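Local coordinates for protein EDTA monooxygenase (EDTA-degrading bacterium BNC1, PDB 5DQP) that acts as an EDTA monooxygenase, probably using molecular oxygen and reduced FMN supplied by a partner flavin reductase to begin the breakdown of EDTA, at residues A[268-273]-A[280-285]; A[8-13]-A[390-395]. All blocks are in the same frame, centred on the assembly; numbering follows the deposited sequence. Where two conformers were deposited one is given.

Interaction 1. Residues A[268-273]-A[280-285]; sequences VPLIGS and RLVAEY
This is the turn from a strand of the luciferase-like TIM barrel into the helix that follows it, and it is held by Leu-270 at the strand end and Leu-281 on the helix. Strand 269-271 and helix 280-285 run 9.1 Å apart at their closest, with their directions at 130°, so the chain largely doubles back on itself. From the strand, Leu-270 makes most of the contact, matched on the helix by Leu-281. Its CG is held away from the backbone N (chi1 -164°) and lies 4.1 Å from CB of Leu-281. The CD2 methyl of Leu-270 reaches further over the helix: it sits 3.9 Å from CG2 of Val-282 and 4.0 Å from the carbonyl O of Leu-281, and it also brushes CB of Tyr-285. That carbonyl O is satisfied by the helix hydrogen bond from Tyr-285 N; the methyl only packs against it. In the other direction, Leu-281 turns its CG opposite its own carbonyl carbon (chi1 -57°) and sends CD1 up against the strand backbone. CD1 lies a tight 3.3 Å from O of Ile-271 and 3.8 Å from CA of Gly-272, where the chain is closest to the helix and carries no side chain to keep the leucine off. Within the helix, Arg-280 NE and Glu-284 OE2 are 3.0 Å apart, a salt bridge of charges alone because the oxygen lies well out of the guanidinium plane. Around the contact, Leu-270 and Val-282 both touch Ala-359 of strand 358-360, which pairs with this strand, and Tyr-285 hydrogen-bonds through its OH to Arg-356. Ile-271 points the other way, onto helices 362-374 and 390-405.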
ATOM      1  N   VAL A 268      -2.351  25.359   9.083  1.00 20.12           N
ATOM      2  CA  VAL A 268      -3.350  24.808   9.992  1.00 20.16           C
ATOM      3  C   VAL A 268      -4.454  25.848  10.165  1.00 22.98           C
ATOM      4  O   VAL A 268      -4.193  26.913  10.734  1.00 21.38           O
ATOM      5  CB  VAL A 268      -2.730  24.458  11.348  1.00 22.66           C
ATOM      6  CG1 VAL A 268      -3.798  23.849  12.281  1.00 17.72           C
ATOM      7  CG2 VAL A 268      -1.512  23.536  11.169  1.00 21.79           C
ATOM      8  N   PRO A 269      -5.665  25.598   9.709  1.00 21.15           N
ATOM      9  CA  PRO A 269      -6.743  26.557   9.985  1.00 24.97           C
ATOM     10  C   PRO A 269      -7.408  26.309  11.336  1.00 25.75           C
ATOM     11  O   PRO A 269      -7.740  25.167  11.665  1.00 25.13           O
ATOM     12  CB  PRO A 269      -7.723  26.308   8.832  1.00 22.28           C
ATOM     13  CG  PRO A 269      -7.554  24.862   8.541  1.00 29.29           C
ATOM     14  CD  PRO A 269      -6.114  24.509   8.821  1.00 20.48           C
ATOM     15  N   LEU A 270      -7.636  27.367  12.109  1.00 24.40           N
ATOM     16  CA  LEU A 270      -8.427  27.310  13.338  1.00 17.49           C
ATOM     17  C   LEU A 270      -9.661  28.167  13.088  1.00 22.61           C
ATOM     18  O   LEU A 270      -9.659  29.386  13.303  1.00 21.26           O
ATOM     19  CB  LEU A 270      -7.634  27.809  14.540  1.00 25.59           C
ATOM     20  CG  LEU A 270      -8.233  27.426  15.888  1.00 27.43           C
ATOM     21  CD1 LEU A 270      -8.369  25.903  15.974  1.00 28.30           C
ATOM     22  CD2 LEU A 270      -7.329  27.946  17.012  1.00 30.97           C
ATOM     23  N   ILE A 271     -10.711  27.537  12.592  1.00 22.15           N
ATOM     24  CA  ILE A 271     -11.844  28.258  12.048  1.00 23.94           C
ATOM     25  C   ILE A 271     -12.994  28.183  13.029  1.00 20.38           C
ATOM     26  O   ILE A 271     -13.402  27.091  13.424  1.00 19.79           O
ATOM     27  CB  ILE A 271     -12.272  27.713  10.682  1.00 27.05           C
ATOM     28  CG1 ILE A 271     -11.136  27.896   9.691  1.00 28.08           C
ATOM     29  CG2 ILE A 271     -13.547  28.440  10.233  1.00 22.46           C
ATOM     30  CD1 ILE A 271     -11.409  27.292   8.371  1.00 25.84           C
ATOM     31  N   GLY A 272     -13.495  29.351  13.423  1.00 24.03           N
ATOM     32  CA  GLY A 272     -14.738  29.456  14.160  1.00 30.97           C
ATOM     33  C   GLY A 272     -15.693  30.324  13.367  1.00 29.00           C
ATOM     34  O   GLY A 272     -15.273  31.183  12.587  1.00 26.20           O
ATOM     35  N   SER A 273     -16.985  30.075  13.550  1.00 28.11           N
ATOM     36  CA  SER A 273     -17.966  30.762  12.725  1.00 35.93           C
ATOM     37  C   SER A 273     -18.094  32.231  13.094  1.00 35.87           C
ATOM     38  O   SER A 273     -18.518  33.026  12.244  1.00 35.49           O
ATOM     39  CB  SER A 273     -19.314  30.043  12.817  1.00 38.94           C
ATOM     40  OG  SER A 273     -19.566  29.668  14.153  1.00 48.04           O
ATOM     41  N   ARG A 280     -12.764  31.622  21.578  1.00 38.20           N
ATOM     42  CA  ARG A 280     -12.863  30.432  22.410  1.00 38.17           C
ATOM     43  C   ARG A 280     -11.925  29.336  21.925  1.00 39.04           C
ATOM     44  O   ARG A 280     -11.210  28.724  22.727  1.00 38.75           O
ATOM     45  CB  ARG A 280     -14.300  29.902  22.449  1.00 46.71           C
ATOM     46  CG  ARG A 280     -14.409  28.647  23.327  1.00 45.78           C
ATOM     47  CD  ARG A 280     -15.706  27.887  23.148  1.00 65.34           C
ATOM     48  NE  ARG A 280     -15.615  26.899  22.073  1.00 68.49           N
ATOM     49  CZ  ARG A 280     -16.367  25.801  21.993  1.00 82.79           C
ATOM     50  NH1 ARG A 280     -17.269  25.533  22.935  1.00 82.22           N
ATOM     51  NH2 ARG A 280     -16.210  24.962  20.971  1.00 76.45           N
ATOM     52  N   LEU A 281     -11.931  29.043  20.617  1.00 38.94           N
ATOM     53  CA  LEU A 281     -11.061  27.981  20.112  1.00 34.73           C
ATOM     54  C   LEU A 281      -9.600  28.310  20.380  1.00 31.37           C
ATOM     55  O   LEU A 281      -8.803  27.420  20.698  1.00 34.01           O
ATOM     56  CB  LEU A 281     -11.293  27.748  18.610  1.00 33.97           C
ATOM     57  CG  LEU A 281     -12.729  27.394  18.165  1.00 39.84           C
ATOM     58  CD1 LEU A 281     -12.842  27.282  16.653  1.00 34.37           C
ATOM     59  CD2 LEU A 281     -13.237  26.123  18.822  1.00 36.40           C
ATOM     60  N   VAL A 282      -9.220  29.584  20.248  1.00 31.81           N
ATOM     61  CA  VAL A 282      -7.828  29.936  20.499  1.00 36.13           C
ATOM     62  C   VAL A 282      -7.492  29.707  21.967  1.00 35.32           C
ATOM     63  O   VAL A 282      -6.383  29.278  22.304  1.00 29.89           O
ATOM     64  CB  VAL A 282      -7.535  31.388  20.087  1.00 29.99           C
ATOM     65  CG1 VAL A 282      -6.147  31.794  20.614  1.00 32.15           C
ATOM     66  CG2 VAL A 282      -7.602  31.547  18.600  1.00 28.51           C
ATOM     67  N   ALA A 283      -8.444  29.987  22.860  1.00 37.03           N
ATOM     68  CA  ALA A 283      -8.205  29.745  24.278  1.00 36.10           C
ATOM     69  C   ALA A 283      -8.018  28.258  24.543  1.00 38.75           C
ATOM     70  O   ALA A 283      -7.084  27.867  25.249  1.00 42.77           O
ATOM     71  CB  ALA A 283      -9.346  30.328  25.113  1.00 33.18           C
ATOM     72  N   GLU A 284      -8.864  27.413  23.948  1.00 39.46           N
ATOM     73  CA  GLU A 284      -8.698  25.970  24.090  1.00 37.10           C
ATOM     74  C   GLU A 284      -7.329  25.522  23.596  1.00 38.85           C
ATOM     75  O   GLU A 284      -6.633  24.745  24.259  1.00 42.77           O
ATOM     76  CB  GLU A 284      -9.790  25.232  23.316  1.00 40.61           C
ATOM     77  CG  GLU A 284     -11.191  25.395  23.854  1.00 49.46           C
ATOM     78  CD  GLU A 284     -12.242  24.879  22.869  1.00 69.78           C
ATOM     79  OE1 GLU A 284     -11.869  24.199  21.875  1.00 60.66           O
ATOM     80  OE2 GLU A 284     -13.440  25.170  23.083  1.00 68.10           O
ATOM     81  N   TYR A 285      -6.944  25.969  22.403  1.00 37.22           N
ATOM     82  CA  TYR A 285      -5.651  25.572  21.859  1.00 35.93           C
ATOM     83  C   TYR A 285      -4.516  26.033  22.767  1.00 37.47           C
ATOM     84  O   TYR A 285      -3.581  25.272  23.042  1.00 39.41           O
ATOM     85  CB  TYR A 285      -5.498  26.137  20.451  1.00 32.90           C
ATOM     86  CG  TYR A 285      -4.090  26.139  19.926  1.00 33.56           C
ATOM     87  CD1 TYR A 285      -3.520  24.988  19.424  1.00 31.90           C
ATOM     88  CD2 TYR A 285      -3.340  27.302  19.911  1.00 33.98           C
ATOM     89  CE1 TYR A 285      -2.229  24.990  18.930  1.00 36.77           C
ATOM     90  CE2 TYR A 285      -2.061  27.316  19.415  1.00 37.85           C
ATOM     91  CZ  TYR A 285      -1.511  26.152  18.930  1.00 39.66           C
ATOM     92  OH  TYR A 285      -0.239  26.157  18.440  1.00 41.82           O
TER

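Interaction 2. Residues A[8-13]-A[390-395]; sequences LVSWLN and DALEIF
Leu-8, Ser-10 and Leu-12 of strand 7-11 and the loop just after it meet Leu-392 and Phe-395 of helix 390-405, joining the first strand of the barrel to the helix that follows its last strand, 380-383. One contact is aliphatic to aromatic. CD1 of Leu-8 comes to the rim of the Phe-395 ring, 4.1 Å from CE1 and close to the ring plane, so the methyl meets the edge and not the face. Phe-395 gets there with its CG trans to its backbone N (chi1 -171°), which carries the ring off the helix toward the strand. The remaining contacts are aliphatic and gather at the fork of Leu-392. Its CD1 lies 4.0 Å from CB of Ser-10 and its CD2 4.1 Å from the same carbon, so the fork faces the serine CB with both methyls. CD2 also lies 4.1 Å from CD1 of Leu-12, whose side chain crosses that of Leu-392 at about a right angle. Nearby, Phe-53 and Ala-45 touch Ser-10, while Ile-383 of the last strand touches both Leu-8 and Phe-395. The side chain of Leu-12 is about 11 Å from those of Thr-94 and Asp-57, two predicted FMN ligands, so the contact lies near the probable cofactor site without lining it. No hydrogen bond or salt bridge links the segments: the buried helix packs on strand 7-11 by apolar contacts, whereas the barrel itself closes through backbone hydrogen bonds of Val-9 with Phe-381 and Ile-383.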
ATOM      1  N   LEU A   8      -6.633  22.805  -3.869  1.00 17.38           N
ATOM      2  CA  LEU A   8      -6.689  22.519  -2.438  1.00 17.86           C
ATOM      3  C   LEU A   8      -6.395  21.051  -2.162  1.00 19.15           C
ATOM      4  O   LEU A   8      -6.957  20.164  -2.814  1.00 18.43           O
ATOM      5  CB  LEU A   8      -8.063  22.880  -1.859  1.00 22.64           C
ATOM      6  CG  LEU A   8      -8.442  24.355  -1.815  1.00 23.64           C
ATOM      7  CD1 LEU A   8      -9.857  24.463  -1.310  1.00 23.01           C
ATOM      8  CD2 LEU A   8      -7.474  25.173  -0.909  1.00 18.75           C
ATOM      9  N   VAL A   9      -5.544  20.799  -1.175  1.00 17.60           N
ATOM     10  CA  VAL A   9      -5.205  19.448  -0.742  1.00 17.11           C
ATOM     11  C   VAL A   9      -5.387  19.372   0.766  1.00 21.79           C
ATOM     12  O   VAL A   9      -5.050  20.322   1.479  1.00 19.65           O
ATOM     13  CB  VAL A   9      -3.753  19.092  -1.134  1.00 20.43           C
ATOM     14  CG1 VAL A   9      -3.361  17.701  -0.545  1.00 18.47           C
ATOM     15  CG2 VAL A   9      -3.578  19.149  -2.650  1.00 15.07           C
ATOM     16  N   SER A  10      -5.902  18.246   1.263  1.00 19.83           N
ATOM     17  CA  SER A  10      -6.216  18.107   2.685  1.00 19.44           C
ATOM     18  C   SER A  10      -5.372  17.006   3.316  1.00 20.04           C
ATOM     19  O   SER A  10      -5.454  15.848   2.898  1.00 18.87           O
ATOM     20  CB  SER A  10      -7.699  17.791   2.905  1.00 18.61           C
ATOM     21  OG  SER A  10      -8.107  16.627   2.171  1.00 23.79           O
ATOM     22  N   TRP A  11      -4.563  17.371   4.312  0.56 22.42           N
ATOM     23  CA  TRP A  11      -3.912  16.353   5.123  0.56 25.88           C
ATOM     24  C   TRP A  11      -4.968  15.414   5.673  0.56 22.56           C
ATOM     25  O   TRP A  11      -6.057  15.838   6.074  0.56 22.19           O
ATOM     26  CB  TRP A  11      -3.155  16.948   6.305  0.56 24.60           C
ATOM     27  CG  TRP A  11      -1.948  17.720   6.030  0.56 25.38           C
ATOM     28  CD1 TRP A  11      -1.861  18.901   5.351  0.56 24.97           C
ATOM     29  CD2 TRP A  11      -0.629  17.432   6.514  0.56 29.55           C
ATOM     30  NE1 TRP A  11      -0.562  19.352   5.354  0.56 27.82           N
ATOM     31  CE2 TRP A  11       0.214  18.469   6.062  0.56 29.84           C
ATOM     32  CE3 TRP A  11      -0.079  16.393   7.280  0.56 26.84           C
ATOM     33  CZ2 TRP A  11       1.586  18.496   6.342  0.56 30.81           C
ATOM     34  CZ3 TRP A  11       1.280  16.422   7.560  0.56 29.79           C
ATOM     35  CH2 TRP A  11       2.099  17.464   7.090  0.56 31.25           C
ATOM     36  N   LEU A  12      -4.629  14.142   5.740  1.00 23.89           N
ATOM     37  CA  LEU A  12      -5.577  13.156   6.241  1.00 22.26           C
ATOM     38  C   LEU A  12      -5.045  12.258   7.352  1.00 18.91           C
ATOM     39  O   LEU A  12      -5.779  11.376   7.811  1.00 22.32           O
ATOM     40  CB  LEU A  12      -6.094  12.280   5.083  1.00 17.85           C
ATOM     41  CG  LEU A  12      -7.632  12.207   5.078  1.00 28.54           C
ATOM     42  CD1 LEU A  12      -8.288  13.592   4.889  1.00 25.89           C
ATOM     43  CD2 LEU A  12      -8.138  11.232   4.028  1.00 24.34           C
ATOM     44  N   ASN A  13      -3.831  12.482   7.835  1.00 19.05           N
ATOM     45  CA  ASN A  13      -3.232  11.561   8.805  1.00 21.35           C
ATOM     46  C   ASN A  13      -3.991  11.494  10.127  1.00 22.28           C
ATOM     47  O   ASN A  13      -4.326  12.520  10.735  1.00 19.30           O
ATOM     48  CB  ASN A  13      -1.794  11.977   9.095  1.00 23.19           C
ATOM     49  CG  ASN A  13      -0.895  11.792   7.907  1.00 21.64           C
ATOM     50  OD1 ASN A  13      -0.931  12.571   6.987  1.00 23.21           O
ATOM     51  ND2 ASN A  13      -0.083  10.759   7.932  1.00 21.41           N
ATOM     52  N   ASP A 390     -13.583  16.625  12.188  1.00 24.43           N
ATOM     53  CA  ASP A 390     -14.442  17.753  12.554  1.00 26.03           C
ATOM     54  C   ASP A 390     -14.000  19.052  11.892  1.00 20.49           C
ATOM     55  O   ASP A 390     -14.832  19.783  11.344  1.00 24.80           O
ATOM     56  CB  ASP A 390     -14.494  17.933  14.085  1.00 25.72           C
ATOM     57  CG  ASP A 390     -15.135  16.725  14.819  1.00 32.36           C
ATOM     58  OD1 ASP A 390     -14.951  15.578  14.361  1.00 32.81           O
ATOM     59  OD2 ASP A 390     -15.806  16.912  15.866  1.00 31.32           O
ATOM     60  N   ALA A 391     -12.695  19.375  11.950  1.00 19.09           N
ATOM     61  CA  ALA A 391     -12.249  20.675  11.436  1.00 19.97           C
ATOM     62  C   ALA A 391     -12.196  20.695   9.920  1.00 22.28           C
ATOM     63  O   ALA A 391     -12.383  21.752   9.308  1.00 21.81           O
ATOM     64  CB  ALA A 391     -10.885  21.072  11.994  1.00 18.38           C
ATOM     65  N   LEU A 392     -11.971  19.549   9.283  1.00 19.77           N
ATOM     66  CA  LEU A 392     -12.081  19.552   7.834  1.00 22.09           C
ATOM     67  C   LEU A 392     -13.531  19.727   7.422  1.00 18.04           C
ATOM     68  O   LEU A 392     -13.815  20.364   6.408  1.00 19.79           O
ATOM     69  CB  LEU A 392     -11.486  18.275   7.247  1.00 17.57           C
ATOM     70  CG  LEU A 392     -11.402  18.144   5.732  1.00 16.72           C
ATOM     71  CD1 LEU A 392     -10.557  19.294   5.191  1.00 16.16           C
ATOM     72  CD2 LEU A 392     -10.770  16.784   5.426  1.00 22.14           C
ATOM     73  N   GLU A 393     -14.458  19.176   8.196  1.00 22.47           N
ATOM     74  CA  GLU A 393     -15.876  19.370   7.902  1.00 23.87           C
ATOM     75  C   GLU A 393     -16.246  20.859   7.948  1.00 23.84           C
ATOM     76  O   GLU A 393     -16.952  21.370   7.064  1.00 17.78           O
ATOM     77  CB  GLU A 393     -16.698  18.530   8.892  1.00 22.24           C
ATOM     78  CG  GLU A 393     -18.205  18.442   8.642  1.00 31.49           C
ATOM     79  CD  GLU A 393     -18.887  17.345   9.488  1.00 41.26           C
ATOM     80  OE1 GLU A 393     -18.186  16.551  10.179  1.00 36.71           O
ATOM     81  OE2 GLU A 393     -20.140  17.282   9.464  1.00 52.89           O
ATOM     82  N   ILE A 394     -15.738  21.578   8.950  1.00 23.81           N
ATOM     83  CA  ILE A 394     -15.932  23.029   9.021  1.00 17.80           C
ATOM     84  C   ILE A 394     -15.335  23.714   7.798  1.00 18.76           C
ATOM     85  O   ILE A 394     -15.955  24.602   7.202  1.00 21.47           O
ATOM     86  CB  ILE A 394     -15.313  23.584  10.320  1.00 21.31           C
ATOM     87  CG1 ILE A 394     -15.984  22.968  11.543  1.00 27.09           C
ATOM     88  CG2 ILE A 394     -15.425  25.118  10.380  1.00 21.93           C
ATOM     89  CD1 ILE A 394     -17.461  23.269  11.640  1.00 34.25           C
ATOM     90  N   PHE A 395     -14.085  23.382   7.453  1.00 19.26           N
ATOM     91  CA  PHE A 395     -13.478  24.007   6.285  1.00 20.21           C
ATOM     92  C   PHE A 395     -14.319  23.751   5.029  1.00 18.81           C
ATOM     93  O   PHE A 395     -14.669  24.683   4.294  1.00 21.86           O
ATOM     94  CB  PHE A 395     -12.044  23.507   6.097  1.00 20.78           C
ATOM     95  CG  PHE A 395     -11.293  24.264   5.050  1.00 22.17           C
ATOM     96  CD1 PHE A 395     -11.426  23.930   3.711  1.00 18.59           C
ATOM     97  CD2 PHE A 395     -10.498  25.349   5.397  1.00 20.24           C
ATOM     98  CE1 PHE A 395     -10.765  24.639   2.727  1.00 19.05           C
ATOM     99  CE2 PHE A 395      -9.826  26.056   4.436  1.00 21.33           C
ATOM    100  CZ  PHE A 395      -9.961  25.699   3.085  1.00 17.33           C
TER

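Interactions 1 and 2 lie with their centres 14 Å apart, on the same side of the chain's centre, and both use the parallel barrel sheet. Strand 7-11 comes first in the chain, then strand 262-271 with its following helix 275-287, and helix 390-405 last, so interaction 1 is local in sequence while interaction 2 brings together the two ends of the barrel fold. Strand 380-383 pairs with both 7-11 and 262-271, bridging them. The contacts also meet directly: Ile-271 CD1 packs 3.7 Å from Phe-395 CD2, and Ile-271 CG2 touches CG2 of Ile-394. Helix 390-405 thus packs against both strands, across the seam where the barrel closes.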